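Local coordinates for apical membrane antigen 1-like protein, soluble form (Toxoplasma gondii, PDB 3ZLE) that may play a role in host cell invasion, the chain here being the conserved ectodomain region of an AMA1-family antigen, at residues 249-252 / 253-257. Numbering follows the deposited sequence.
Sequences QATN and KEECW
Glu255, in the first turn of helix 253-262, reaches back to Thr251 and Asn252, a worked example of helix N-capping backed by a side-chain bond. Its CB lies beside the cap, 3.2 Å from Asn252 O and 3.7 Å from Asn252 OD1, as the first helical turn brings it there. With CG anti to the backbone N (chi1 167°) and the chain extended beyond it, the carboxylate is carried past Asn252 to Thr251. Glu255 OE1 accepts a hydrogen bond from Thr251 OG1 at 3.1 Å, on its syn side but 35° out of the carboxylate plane. OE2 passes Ala250 CA and forms a salt bridge with Arg259, one turn further along the helix; this second partner probably helps to fix the rotation of the carboxylate.

The backbone of Glu255 is held at the same time. Glu255 N donates to Asn252 OD1 at 3.3 Å, nearly in line with the side-chain C=O (163°), and more weakly to Asn252 O. Thus the N-cap residue accepts at an amide of the first turn, whose early N-H groups lack acceptors within the helix.

Strand 246-249, an outer strand of a four-stranded antiparallel sheet, is followed by this loop and then helix 253-262. Cys256 ties the helix to Cys317 of strand 315-320 by a disulfide, consistent with the PAN-like fold of AMA1, while Lys253 packs on strand 333-337 and salt-bridges Glu344.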
loop_
_atom_site.group_PDB
_atom_site.type_symbol
_atom_site.label_atom_id
_atom_site.label_comp_id
_atom_site.label_asym_id
_atom_site.label_seq_id
_atom_site.Cartn_x
_atom_site.Cartn_y
_atom_site.Cartn_z
ATOM N N GLN A 249 6.873 12.600 17.011
ATOM C CA GLN A 249 6.047 13.703 16.613
ATOM C C GLN A 249 6.014 13.749 15.076
ATOM O O GLN A 249 6.969 13.371 14.414
ATOM C CB GLN A 249 6.623 15.002 17.207
ATOM C CG GLN A 249 5.963 16.281 16.731
ATOM C CD GLN A 249 6.710 16.944 15.587
ATOM O OE1 GLN A 249 7.846 16.588 15.278
ATOM N NE2 GLN A 249 6.079 17.930 14.967
ATOM N N ALA A 250 4.924 14.234 14.512
ATOM C CA ALA A 250 4.896 14.552 13.078
ATOM C C ALA A 250 4.403 15.971 12.915
ATOM O O ALA A 250 3.538 16.415 13.666
ATOM C CB ALA A 250 3.981 13.585 12.334
ATOM N N THR A 251 4.907 16.669 11.904
ATOM C CA THR A 251 4.547 18.070 11.712
ATOM C C THR A 251 3.111 18.172 11.260
ATOM O O THR A 251 2.380 19.070 11.681
ATOM C CB THR A 251 5.423 18.736 10.644
ATOM O OG1 THR A 251 6.777 18.292 10.785
ATOM C CG2 THR A 251 5.350 20.270 10.773
ATOM N N ASN A 252 2.697 17.229 10.414
ATOM C CA ASN A 252 1.316 17.183 9.952
ATOM C C ASN A 252 0.933 15.790 9.465
ATOM O O ASN A 252 1.775 14.928 9.298
ATOM C CB ASN A 252 1.069 18.218 8.853
ATOM C CG ASN A 252 2.018 18.059 7.688
ATOM O OD1 ASN A 252 2.217 16.963 7.186
ATOM N ND2 ASN A 252 2.696 19.138 7.333
ATOM N N LYS A 253 -0.360 15.569 9.327
ATOM C CA LYS A 253 -0.903 14.239 9.214
ATOM C C LYS A 253 -0.419 13.509 7.945
ATOM O O LYS A 253 -0.033 12.352 8.001
ATOM C CB LYS A 253 -2.430 14.303 9.301
ATOM C CG LYS A 253 -3.124 14.985 8.131
ATOM C CD LYS A 253 -4.561 15.314 8.543
ATOM C CE LYS A 253 -5.358 16.069 7.496
ATOM N NZ LYS A 253 -6.787 16.119 7.995
ATOM N N GLU A 254 -0.141 14.277 6.913
ATOM C CA GLU A 254 0.357 13.701 5.676
ATOM C C GLU A 254 1.767 13.111 5.852
ATOM O O GLU A 254 2.152 12.117 5.180
ATOM C CB GLU A 254 0.372 14.772 4.577
ATOM C CG GLU A 254 1.359 14.458 3.450
ATOM C CD GLU A 254 1.303 15.468 2.296
ATOM O OE1 GLU A 254 0.253 16.165 2.112
ATOM O OE2 GLU A 254 2.324 15.558 1.563
ATOM N N GLU A 255 2.552 13.747 6.717
ATOM C CA GLU A 255 3.867 13.257 7.038
ATOM C C GLU A 255 3.700 11.908 7.742
ATOM O O GLU A 255 4.395 10.963 7.423
ATOM C CB GLU A 255 4.628 14.280 7.923
ATOM C CG GLU A 255 5.907 13.767 8.599
ATOM C CD GLU A 255 6.746 14.897 9.234
ATOM O OE1 GLU A 255 6.738 16.029 8.712
ATOM O OE2 GLU A 255 7.421 14.656 10.251
ATOM N N CYS A 256 2.718 11.803 8.622
ATOM C CA CYS A 256 2.414 10.527 9.268
ATOM C C CYS A 256 2.017 9.462 8.236
ATOM O O CYS A 256 2.432 8.321 8.328
ATOM C CB CYS A 256 1.315 10.684 10.324
ATOM S SG CYS A 256 0.948 9.187 11.283
ATOM N N TRP A 257 1.248 9.866 7.242
ATOM C CA TRP A 257 0.791 8.957 6.214
ATOM C C TRP A 257 1.973 8.393 5.400
ATOM O O TRP A 257 2.030 7.213 5.106
ATOM C CB TRP A 257 -0.222 9.683 5.314
ATOM C CG TRP A 257 -0.559 8.936 4.036
ATOM C CD1 TRP A 257 -1.343 7.832 3.919
ATOM C CD2 TRP A 257 -0.090 9.244 2.708
ATOM N NE1 TRP A 257 -1.409 7.434 2.591
ATOM C CE2 TRP A 257 -0.656 8.286 1.832
ATOM C CE3 TRP A 257 0.689 10.275 2.174
ATOM C CZ2 TRP A 257 -0.421 8.291 0.431
ATOM C CZ3 TRP A 257 0.916 10.293 0.772
ATOM C CH2 TRP A 257 0.302 9.346 -0.081
#